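Local coordinates for terminal oxygenase component of carbazole 1,9a-dioxygenase (Sphingomonas, PDB 3GKQ), which probably dihydroxylates carbazole at its angular position, taking electrons through a Rieske [2Fe-2S] cluster to a mononuclear iron, at residues T280-W286 with Y297-R303. Residues are numbered along the deposited sequence; the frame is centred on the assembly and turned at random.
Sequences TLTQFEW and YLQMLGR
Tyr297 OH donates to Glu285 OE2 across the two strands, a contact refined at 2.4 Å, very short and so doubtful in its exact length. The carboxylate meets the phenol at its edge, its plane 89° from that of the ring, and the torsion that sets CG of Tyr297 opposite its own backbone N (chi1 174°) swings the hydroxyl back over the neighbouring strand. OE2 also takes a weak bond from Gln283 NE2, whose stronger partner is Asn331, while OE1 accepts from Tyr287; a buried carboxylate thus has donors for both oxygens. This polar group lies near the mononuclear iron, about 6 Å from the Glu285 side chain, although neither Glu285 nor Tyr297 is a ligand. On the same face, Gln299 uses its amide both ways, OE1 accepting from Gln166 and Arg168 and NE2 donating to Leu327 O. The strands form an antiparallel hairpin within the large sheet of the Bet v 1-like catalytic domain. Thr282–Gly302, Phe284–Met300 and Trp286–Leu298 are its hydrogen-bonded pairs, each satisfying two N-H groups and two carbonyls; Phe284 N to Met300 O is 2.8 Å and nearly straight (173°). Phe284, Met300, Trp286 and Leu298 make their shared face apolar, Trp286 CZ3 resting 3.7 Å from Met300 CG; Thr282, farther along it, bonds its hydroxyl to Asp274. Gly302 leaves room there for the Phe284 ring edge. At the far end, Arg303 NH2 donates to Thr280 OG1 at 3.0 Å, tilted from the guanidinium plane, and forms a salt bridge with Glu317; OG1 is also hydrogen-bonded to Asp278. With an alanine in place of Arg303, Glu317 would probably lose its cationic mate, Thr280 OG1 a donor, and Leu281 CD2 its 3.4 Å contact with Arg303 NE.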
loop_
_atom_site.group_PDB
_atom_site.type_symbol
_atom_site.label_atom_id
_atom_site.label_comp_id
_atom_site.label_asym_id
_atom_site.label_seq_id
_atom_site.Cartn_x
_atom_site.Cartn_y
_atom_site.Cartn_z
ATOM N N THR A 280 12.467 -6.521 43.713
ATOM C CA THR A 280 11.711 -7.732 44.030
ATOM C C THR A 280 11.107 -8.390 42.793
ATOM O O THR A 280 10.335 -9.343 42.910
ATOM C CB THR A 280 10.554 -7.432 44.999
ATOM O OG1 THR A 280 9.613 -6.562 44.354
ATOM C CG2 THR A 280 11.079 -6.760 46.274
ATOM N N LEU A 281 11.456 -7.888 41.612
ATOM C CA LEU A 281 10.909 -8.432 40.374
ATOM C C LEU A 281 11.963 -8.723 39.315
ATOM O O LEU A 281 13.077 -8.206 39.368
ATOM C CB LEU A 281 9.884 -7.456 39.792
ATOM C CG LEU A 281 8.697 -7.090 40.685
ATOM C CD1 LEU A 281 7.887 -5.980 40.033
ATOM C CD2 LEU A 281 7.843 -8.325 40.919
ATOM N N THR A 282 11.595 -9.568 38.358
ATOM C CA THR A 282 12.473 -9.923 37.251
ATOM C C THR A 282 11.643 -9.804 35.981
ATOM O O THR A 282 10.530 -10.327 35.908
ATOM C CB THR A 282 13.004 -11.368 37.370
ATOM O OG1 THR A 282 13.839 -11.478 38.529
ATOM C CG2 THR A 282 13.824 -11.737 36.138
ATOM N N GLN A 283 12.174 -9.110 34.983
ATOM C CA GLN A 283 11.445 -8.942 33.739
ATOM C C GLN A 283 11.988 -9.817 32.613
ATOM O O GLN A 283 13.202 -9.920 32.416
ATOM C CB GLN A 283 11.463 -7.476 33.312
ATOM C CG GLN A 283 10.565 -7.191 32.119
ATOM C CD GLN A 283 10.327 -5.713 31.918
ATOM O OE1 GLN A 283 10.132 -4.975 32.880
ATOM N NE2 GLN A 283 10.324 -5.273 30.662
ATOM N N PHE A 284 11.069 -10.443 31.886
ATOM C CA PHE A 284 11.396 -11.318 30.762
ATOM C C PHE A 284 10.660 -10.772 29.538
ATOM O O PHE A 284 9.467 -10.469 29.618
ATOM C CB PHE A 284 10.910 -12.742 31.043
ATOM C CG PHE A 284 11.482 -13.352 32.297
ATOM C CD1 PHE A 284 12.693 -14.037 32.267
ATOM C CD2 PHE A 284 10.792 -13.265 33.504
ATOM C CE1 PHE A 284 13.208 -14.632 33.421
ATOM C CE2 PHE A 284 11.300 -13.855 34.663
ATOM C CZ PHE A 284 12.510 -14.542 34.620
ATOM N N GLU A 285 11.357 -10.644 28.411
ATOM C CA GLU A 285 10.728 -10.126 27.196
ATOM C C GLU A 285 10.974 -10.998 25.970
ATOM O O GLU A 285 12.089 -11.469 25.749
ATOM C CB GLU A 285 11.241 -8.723 26.865
ATOM C CG GLU A 285 11.159 -7.710 27.982
ATOM C CD GLU A 285 11.372 -6.294 27.477
ATOM O OE1 GLU A 285 12.252 -6.090 26.610
ATOM O OE2 GLU A 285 10.659 -5.386 27.951
ATOM N N TRP A 286 9.923 -11.196 25.178
ATOM C CA TRP A 286 9.996 -11.962 23.933
ATOM C C TRP A 286 9.668 -10.997 22.797
ATOM O O TRP A 286 8.909 -10.043 22.979
ATOM C CB TRP A 286 8.967 -13.099 23.919
ATOM C CG TRP A 286 9.431 -14.394 24.535
ATOM C CD1 TRP A 286 9.963 -15.467 23.881
ATOM C CD2 TRP A 286 9.377 -14.758 25.921
ATOM N NE1 TRP A 286 10.238 -16.481 24.770
ATOM C CE2 TRP A 286 9.887 -16.071 26.032
ATOM C CE3 TRP A 286 8.946 -14.099 27.083
ATOM C CZ2 TRP A 286 9.978 -16.743 27.256
ATOM C CZ3 TRP A 286 9.035 -14.765 28.301
ATOM C CH2 TRP A 286 9.548 -16.076 28.376
ATOM N N TYR A 297 5.440 -8.255 20.993
ATOM C CA TYR A 297 6.268 -7.866 22.128
ATOM C C TYR A 297 5.572 -8.367 23.393
ATOM O O TYR A 297 4.544 -7.830 23.803
ATOM C CB TYR A 297 6.431 -6.342 22.140
ATOM C CG TYR A 297 7.143 -5.770 23.348
ATOM C CD1 TYR A 297 8.260 -6.404 23.894
ATOM C CD2 TYR A 297 6.721 -4.567 23.921
ATOM C CE1 TYR A 297 8.945 -5.858 24.977
ATOM C CE2 TYR A 297 7.400 -4.005 25.009
ATOM C CZ TYR A 297 8.512 -4.657 25.528
ATOM O OH TYR A 297 9.203 -4.103 26.582
ATOM N N LEU A 298 6.134 -9.418 23.982
ATOM C CA LEU A 298 5.590 -10.053 25.182
ATOM C C LEU A 298 6.410 -9.623 26.400
ATOM O O LEU A 298 7.618 -9.854 26.448
ATOM C CB LEU A 298 5.675 -11.573 25.033
ATOM C CG LEU A 298 4.572 -12.518 25.526
ATOM C CD1 LEU A 298 5.240 -13.777 26.063
ATOM C CD2 LEU A 298 3.717 -11.880 26.605
ATOM N N GLN A 299 5.751 -9.009 27.377
ATOM C CA GLN A 299 6.420 -8.540 28.592
ATOM C C GLN A 299 5.949 -9.335 29.800
ATOM O O GLN A 299 4.784 -9.248 30.172
ATOM C CB GLN A 299 6.096 -7.070 28.837
ATOM C CG GLN A 299 6.566 -6.122 27.767
ATOM C CD GLN A 299 5.935 -4.756 27.910
ATOM O OE1 GLN A 299 4.748 -4.575 27.626
ATOM N NE2 GLN A 299 6.722 -3.785 28.365
ATOM N N MET A 300 6.851 -10.096 30.412
ATOM C CA MET A 300 6.496 -10.892 31.582
ATOM C C MET A 300 7.247 -10.408 32.816
ATOM O O MET A 300 8.433 -10.073 32.744
ATOM C CB MET A 300 6.835 -12.374 31.367
ATOM C CG MET A 300 6.363 -12.975 30.045
ATOM S SD MET A 300 4.615 -12.771 29.731
ATOM C CE MET A 300 3.917 -13.906 30.948
ATOM N N LEU A 301 6.550 -10.363 33.946
ATOM C CA LEU A 301 7.160 -9.968 35.209
ATOM C C LEU A 301 7.041 -11.156 36.152
ATOM O O LEU A 301 5.965 -11.740 36.304
ATOM C CB LEU A 301 6.455 -8.749 35.815
ATOM C CG LEU A 301 6.666 -7.405 35.112
ATOM C CD1 LEU A 301 6.056 -6.302 35.953
ATOM C CD2 LEU A 301 8.157 -7.142 34.907
ATOM N N GLY A 302 8.153 -11.529 36.767
ATOM C CA GLY A 302 8.127 -12.655 37.675
ATOM C C GLY A 302 8.573 -12.289 39.075
ATOM O O GLY A 302 9.383 -11.378 39.264
ATOM N N ARG A 303 8.027 -12.996 40.058
ATOM C CA ARG A 303 8.381 -12.777 41.456
ATOM C C ARG A 303 8.362 -14.100 42.197
ATOM O O ARG A 303 7.390 -14.854 42.116
ATOM C CB ARG A 303 7.406 -11.812 42.135
ATOM C CG ARG A 303 7.601 -11.737 43.653
ATOM C CD ARG A 303 6.637 -10.764 44.313
ATOM N NE ARG A 303 7.019 -9.378 44.069
ATOM C CZ ARG A 303 6.254 -8.329 44.355
ATOM N NH1 ARG A 303 5.052 -8.505 44.897
ATOM N NH2 ARG A 303 6.690 -7.101 44.098
#